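Local atomic coordinates of polyhedrin (Antheraea mylitta cypovirus 4, PDB entry 5A8S), a protein that forms the microcrystalline polyhedra, the occlusion bodies of an insect cypovirus, probably sheltering its virus particles outside the host. Residues 44-56 / 65-77. Sequence-based numbering, arbitrary orientation.
Sequences AQYPSGRYKAFDY and FLNWRELLEDTTT
Across this contact the backbones come closest at Tyr46 and Glu73, with CA atoms 6.9 Å apart: the hairpin of 44-56, closed by a type I turn from Tyr46 to Gly49, faces the short helix of 65-77 and the type II turn from Leu72 to Thr75 that follows. Glu73 crosses the Tyr46 side chain obliquely, its carboxylate plane 14° from that of the ring. Its CB sits 3.6 Å from the centroid of the Tyr46 ring, a CH-pi contact over the middle of one face, and CG, anti to the backbone N (chi1 -168°), carries the extended chain on to the turn. There OE2 is gripped from opposite faces of the carboxylate, by Ser48 OG at 2.7 Å and Arg50 NH1 at 2.9 Å, while a water donates to OE1 and accepts a weak bond from Ser48 N. Arg50 NH1 also reaches the syn lone pair of Asp74 OD1, completing a salt-bridge network; Glu215 binds NH2 of the same guanidinium. Beyond the ring, Tyr46 OH donates to Leu71 O at 2.8 Å. Next comes Lys52, whose chain bends at chi3 (83°) so that NZ meets three backbone oxygens: Glu70 O and Leu72 O, each at 2.7 Å, and Thr75 O at 3.0 Å. This buried ammonium ties Glu70 to both ends of the type II turn. Farther along the strand, Leu66 CD1 covers one face of Phe54, whose CZ edge points at Glu70 O, and Leu66 CD2 touches Tyr56 OH. Thr85 of the second subunit also bonds Asp74 OD1, which places the network beside a subunit interface. Within the chain, a beta hairpin of the six-stranded antiparallel sheet packs against the connection leaving strand 61-66 of the three-stranded sheet.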
loop_
_atom_site.group_PDB
_atom_site.type_symbol
_atom_site.label_atom_id
_atom_site.label_comp_id
_atom_site.label_asym_id
_atom_site.label_seq_id
_atom_site.Cartn_x
_atom_site.Cartn_y
_atom_site.Cartn_z
ATOM N N ALA A 44 -19.609 1.197 -4.162
ATOM C CA ALA A 44 -19.900 0.869 -5.551
ATOM C C ALA A 44 -21.323 0.336 -5.660
ATOM O O ALA A 44 -21.729 -0.540 -4.889
ATOM C CB ALA A 44 -18.913 -0.150 -6.066
ATOM N N GLN A 45 -22.075 0.875 -6.615
ATOM C CA GLN A 45 -23.444 0.455 -6.878
ATOM C C GLN A 45 -23.444 -0.451 -8.098
ATOM O O GLN A 45 -23.115 -0.003 -9.188
ATOM C CB GLN A 45 -24.316 1.677 -7.168
ATOM C CG GLN A 45 -25.714 1.322 -7.671
ATOM C CD GLN A 45 -26.471 2.512 -8.265
ATOM O OE1 GLN A 45 -25.770 3.553 -8.578
ATOM N NE2 GLN A 45 -27.716 2.452 -8.442
ATOM N N TYR A 46 -23.794 -1.722 -7.922
ATOM C CA TYR A 46 -23.771 -2.657 -9.051
ATOM C C TYR A 46 -25.100 -2.779 -9.805
ATOM O O TYR A 46 -26.172 -2.567 -9.241
ATOM C CB TYR A 46 -23.307 -4.036 -8.580
ATOM C CG TYR A 46 -21.909 -3.994 -8.022
ATOM C CD1 TYR A 46 -20.827 -3.684 -8.842
ATOM C CD2 TYR A 46 -21.669 -4.238 -6.678
ATOM C CE1 TYR A 46 -19.545 -3.642 -8.342
ATOM C CE2 TYR A 46 -20.385 -4.195 -6.169
ATOM C CZ TYR A 46 -19.329 -3.882 -7.000
ATOM O OH TYR A 46 -18.051 -3.844 -6.505
ATOM N N PRO A 47 -25.024 -3.129 -11.094
ATOM C CA PRO A 47 -26.203 -3.440 -11.902
ATOM C C PRO A 47 -27.118 -4.453 -11.202
ATOM O O PRO A 47 -28.342 -4.406 -11.352
ATOM C CB PRO A 47 -25.589 -4.053 -13.165
ATOM C CG PRO A 47 -24.284 -3.325 -13.308
ATOM C CD PRO A 47 -23.783 -3.192 -11.890
ATOM N N SER A 48 -26.519 -5.345 -10.421
ATOM C CA SER A 48 -27.246 -6.433 -9.784
ATOM C C SER A 48 -28.102 -5.965 -8.614
ATOM O O SER A 48 -28.843 -6.757 -8.032
ATOM C CB SER A 48 -26.260 -7.466 -9.258
ATOM O OG SER A 48 -25.567 -6.929 -8.150
ATOM N N GLY A 49 -27.991 -4.694 -8.256
ATOM C CA GLY A 49 -28.691 -4.187 -7.095
ATOM C C GLY A 49 -27.914 -4.376 -5.804
ATOM O O GLY A 49 -28.337 -3.907 -4.745
ATOM N N ARG A 50 -26.778 -5.062 -5.883
ATOM C CA ARG A 50 -25.898 -5.208 -4.728
ATOM C C ARG A 50 -24.903 -4.038 -4.693
ATOM O O ARG A 50 -24.801 -3.279 -5.653
ATOM C CB ARG A 50 -25.180 -6.557 -4.783
ATOM C CG ARG A 50 -26.150 -7.727 -4.928
ATOM C CD ARG A 50 -25.443 -9.082 -5.035
ATOM N NE ARG A 50 -24.728 -9.446 -3.810
ATOM C CZ ARG A 50 -23.410 -9.617 -3.725
ATOM N NH1 ARG A 50 -22.630 -9.449 -4.785
ATOM N NH2 ARG A 50 -22.861 -9.951 -2.567
ATOM N N TYR A 51 -24.195 -3.895 -3.580
ATOM C CA TYR A 51 -23.235 -2.818 -3.395
ATOM C C TYR A 51 -21.970 -3.362 -2.742
ATOM O O TYR A 51 -21.983 -4.429 -2.131
ATOM C CB TYR A 51 -23.807 -1.733 -2.486
ATOM C CG TYR A 51 -24.977 -0.959 -3.052
ATOM C CD1 TYR A 51 -26.238 -1.540 -3.175
ATOM C CD2 TYR A 51 -24.824 0.367 -3.438
ATOM C CE1 TYR A 51 -27.316 -0.814 -3.686
ATOM C CE2 TYR A 51 -25.880 1.093 -3.943
ATOM C CZ TYR A 51 -27.126 0.504 -4.065
ATOM O OH TYR A 51 -28.171 1.253 -4.566
ATOM N N LYS A 52 -20.879 -2.621 -2.864
ATOM C CA LYS A 52 -19.646 -2.972 -2.174
ATOM C C LYS A 52 -19.015 -1.713 -1.613
ATOM O O LYS A 52 -18.898 -0.710 -2.312
ATOM C CB LYS A 52 -18.673 -3.669 -3.122
ATOM C CG LYS A 52 -17.449 -4.241 -2.440
ATOM C CD LYS A 52 -16.654 -5.103 -3.397
ATOM C CE LYS A 52 -15.731 -4.244 -4.251
ATOM N NZ LYS A 52 -15.048 -5.055 -5.289
ATOM N N ALA A 53 -18.610 -1.768 -0.350
ATOM C CA ALA A 53 -17.994 -0.621 0.311
ATOM C C ALA A 53 -16.501 -0.812 0.465
ATOM O O ALA A 53 -16.056 -1.853 0.949
ATOM C CB ALA A 53 -18.620 -0.407 1.682
ATOM N N PHE A 54 -15.734 0.188 0.038
ATOM C CA PHE A 54 -14.338 0.320 0.424
ATOM C C PHE A 54 -14.318 1.314 1.573
ATOM O O PHE A 54 -14.469 2.517 1.371
ATOM C CB PHE A 54 -13.492 0.830 -0.744
ATOM C CG PHE A 54 -13.608 -0.010 -1.989
ATOM C CD1 PHE A 54 -14.671 0.162 -2.859
ATOM C CD2 PHE A 54 -12.659 -0.975 -2.279
ATOM C CE1 PHE A 54 -14.783 -0.609 -4.010
ATOM C CE2 PHE A 54 -12.762 -1.742 -3.432
ATOM C CZ PHE A 54 -13.827 -1.564 -4.291
ATOM N N ASP A 55 -14.159 0.795 2.783
ATOM C CA ASP A 55 -14.301 1.571 4.014
ATOM C C ASP A 55 -12.907 1.850 4.578
ATOM O O ASP A 55 -12.193 0.931 4.964
ATOM C CB ASP A 55 -15.137 0.741 4.997
ATOM C CG ASP A 55 -15.541 1.500 6.241
ATOM O OD1 ASP A 55 -15.104 2.653 6.451
ATOM O OD2 ASP A 55 -16.306 0.904 7.030
ATOM N N TYR A 56 -12.517 3.123 4.599
ATOM C CA TYR A 56 -11.199 3.531 5.099
ATOM C C TYR A 56 -11.324 4.377 6.352
ATOM O O TYR A 56 -12.025 5.389 6.355
ATOM C CB TYR A 56 -10.463 4.379 4.059
ATOM C CG TYR A 56 -10.301 3.709 2.724
ATOM C CD1 TYR A 56 -11.273 3.839 1.745
ATOM C CD2 TYR A 56 -9.174 2.952 2.435
ATOM C CE1 TYR A 56 -11.132 3.228 0.519
ATOM C CE2 TYR A 56 -9.025 2.340 1.204
ATOM C CZ TYR A 56 -10.011 2.481 0.255
ATOM O OH TYR A 56 -9.886 1.878 -0.975
ATOM N N PHE A 65 -6.553 4.727 -4.800
ATOM C CA PHE A 65 -6.805 4.407 -6.203
ATOM C C PHE A 65 -7.405 3.014 -6.275
ATOM O O PHE A 65 -6.812 2.059 -5.766
ATOM C CB PHE A 65 -5.512 4.429 -7.021
ATOM C CG PHE A 65 -5.682 3.903 -8.429
ATOM C CD1 PHE A 65 -6.439 4.605 -9.357
ATOM C CD2 PHE A 65 -5.104 2.702 -8.815
ATOM C CE1 PHE A 65 -6.604 4.126 -10.662
ATOM C CE2 PHE A 65 -5.264 2.212 -10.124
ATOM C CZ PHE A 65 -6.011 2.927 -11.042
ATOM N N LEU A 66 -8.577 2.906 -6.896
ATOM C CA LEU A 66 -9.245 1.625 -7.115
ATOM C C LEU A 66 -9.244 1.307 -8.606
ATOM O O LEU A 66 -9.871 2.023 -9.389
ATOM C CB LEU A 66 -10.692 1.707 -6.625
ATOM C CG LEU A 66 -10.830 2.117 -5.161
ATOM C CD1 LEU A 66 -12.282 2.406 -4.828
ATOM C CD2 LEU A 66 -10.259 1.033 -4.274
ATOM N N ASN A 67 -8.535 0.256 -9.005
ATOM C CA ASN A 67 -8.482 -0.090 -10.419
ATOM C C ASN A 67 -9.655 -0.973 -10.828
ATOM O O ASN A 67 -10.512 -1.321 -10.012
ATOM C CB ASN A 67 -7.140 -0.713 -10.818
ATOM C CG ASN A 67 -6.829 -1.990 -10.070
ATOM O OD1 ASN A 67 -7.722 -2.725 -9.662
ATOM N ND2 ASN A 67 -5.542 -2.261 -9.891
ATOM N N TRP A 68 -9.694 -1.311 -12.107
ATOM C CA TRP A 68 -10.878 -1.909 -12.692
ATOM C C TRP A 68 -11.299 -3.199 -11.969
ATOM O O TRP A 68 -12.467 -3.366 -11.602
ATOM C CB TRP A 68 -10.608 -2.174 -14.163
ATOM C CG TRP A 68 -11.819 -2.450 -14.949
ATOM C CD1 TRP A 68 -12.679 -1.537 -15.489
ATOM C CD2 TRP A 68 -12.313 -3.738 -15.314
ATOM N NE1 TRP A 68 -13.681 -2.184 -16.172
ATOM C CE2 TRP A 68 -13.477 -3.534 -16.080
ATOM C CE3 TRP A 68 -11.875 -5.047 -15.075
ATOM C CZ2 TRP A 68 -14.216 -4.593 -16.606
ATOM C CZ3 TRP A 68 -12.614 -6.099 -15.596
ATOM C CH2 TRP A 68 -13.767 -5.865 -16.357
ATOM N N ARG A 69 -10.351 -4.098 -11.742
ATOM C CA ARG A 69 -10.678 -5.367 -11.116
ATOM C C ARG A 69 -11.076 -5.199 -9.654
ATOM O O ARG A 69 -11.917 -5.948 -9.164
ATOM C CB ARG A 69 -9.521 -6.359 -11.252
ATOM C CG ARG A 69 -9.331 -6.850 -12.687
ATOM C CD ARG A 69 -8.262 -7.928 -12.777
ATOM N NE ARG A 69 -6.932 -7.349 -12.634
ATOM C CZ ARG A 69 -5.872 -7.693 -13.357
ATOM N NH1 ARG A 69 -5.964 -8.626 -14.298
ATOM N NH2 ARG A 69 -4.709 -7.093 -13.136
ATOM N N GLU A 70 -10.492 -4.223 -8.958
ATOM C CA GLU A 70 -10.867 -3.980 -7.558
ATOM C C GLU A 70 -12.302 -3.505 -7.477
ATOM O O GLU A 70 -12.985 -3.764 -6.491
ATOM C CB GLU A 70 -9.936 -2.949 -6.889
ATOM C CG GLU A 70 -8.527 -3.467 -6.657
ATOM C CD GLU A 70 -7.573 -2.400 -6.139
ATOM O OE1 GLU A 70 -7.631 -1.246 -6.613
ATOM O OE2 GLU A 70 -6.749 -2.725 -5.260
ATOM N N LEU A 71 -12.760 -2.823 -8.524
ATOM C CA LEU A 71 -14.105 -2.270 -8.560
ATOM C C LEU A 71 -15.186 -3.317 -8.862
ATOM O O LEU A 71 -16.369 -3.076 -8.617
ATOM C CB LEU A 71 -14.170 -1.143 -9.602
ATOM C CG LEU A 71 -13.509 0.183 -9.192
ATOM C CD1 LEU A 71 -13.405 1.128 -10.375
ATOM C CD2 LEU A 71 -14.286 0.847 -8.045
ATOM N N LEU A 72 -14.791 -4.471 -9.388
ATOM C CA LEU A 72 -15.762 -5.499 -9.794
ATOM C C LEU A 72 -16.519 -6.107 -8.605
ATOM O O LEU A 72 -15.949 -6.347 -7.540
ATOM C CB LEU A 72 -15.072 -6.630 -10.562
ATOM C CG LEU A 72 -14.348 -6.270 -11.860
ATOM C CD1 LEU A 72 -13.684 -7.515 -12.442
ATOM C CD2 LEU A 72 -15.313 -5.652 -12.859
ATOM N N GLU A 73 -17.805 -6.371 -8.802
ATOM C CA GLU A 73 -18.601 -7.109 -7.819
ATOM C C GLU A 73 -17.906 -8.432 -7.441
ATOM O O GLU A 73 -17.391 -9.137 -8.316
ATOM C CB GLU A 73 -19.983 -7.390 -8.420
ATOM C CG GLU A 73 -21.019 -7.888 -7.443
ATOM C CD GLU A 73 -22.381 -8.106 -8.096
ATOM O OE1 GLU A 73 -22.471 -8.166 -9.344
ATOM O OE2 GLU A 73 -23.370 -8.225 -7.354
ATOM N N ASP A 74 -17.887 -8.717 -6.160
ATOM C CA ASP A 74 -17.330 -9.951 -5.575
ATOM C C ASP A 74 -15.834 -10.073 -5.655
ATOM O O ASP A 74 -15.343 -11.090 -5.276
ATOM C CB ASP A 74 -18.039 -11.191 -6.092
ATOM C CG ASP A 74 -19.510 -11.060 -5.936
ATOM O OD1 ASP A 74 -19.907 -10.605 -4.876
ATOM O OD2 ASP A 74 -20.215 -11.300 -6.889
ATOM N N THR A 75 -15.114 -9.017 -6.050
ATOM C CA THR A 75 -13.676 -8.990 -5.797
ATOM C C THR A 75 -13.421 -8.305 -4.429
ATOM O O THR A 75 -14.254 -7.609 -3.919
ATOM C CB THR A 75 -12.803 -8.336 -6.914
ATOM O OG1 THR A 75 -13.066 -6.959 -6.964
ATOM C CG2 THR A 75 -13.050 -8.960 -8.262
ATOM N N THR A 76 -12.270 -8.596 -3.849
ATOM C CA THR A 76 -11.857 -7.959 -2.624
ATOM C C THR A 76 -10.447 -7.388 -2.754
ATOM O O THR A 76 -10.006 -6.694 -1.892
ATOM C CB THR A 76 -11.903 -8.926 -1.426
ATOM O OG1 THR A 76 -11.037 -10.035 -1.647
ATOM C CG2 THR A 76 -13.298 -9.420 -1.189
ATOM N N THR A 77 -9.781 -7.718 -3.863
ATOM C CA THR A 77 -8.450 -7.200 -4.188
ATOM C C THR A 77 -8.347 -7.054 -5.702
ATOM O O THR A 77 -9.329 -7.256 -6.406
ATOM C CB THR A 77 -7.352 -8.182 -3.778
ATOM O OG1 THR A 77 -7.613 -9.451 -4.393
ATOM C CG2 THR A 77 -7.309 -8.351 -2.281
HETATM O O HOH W 1 -23.768 -6.538 -10.953
#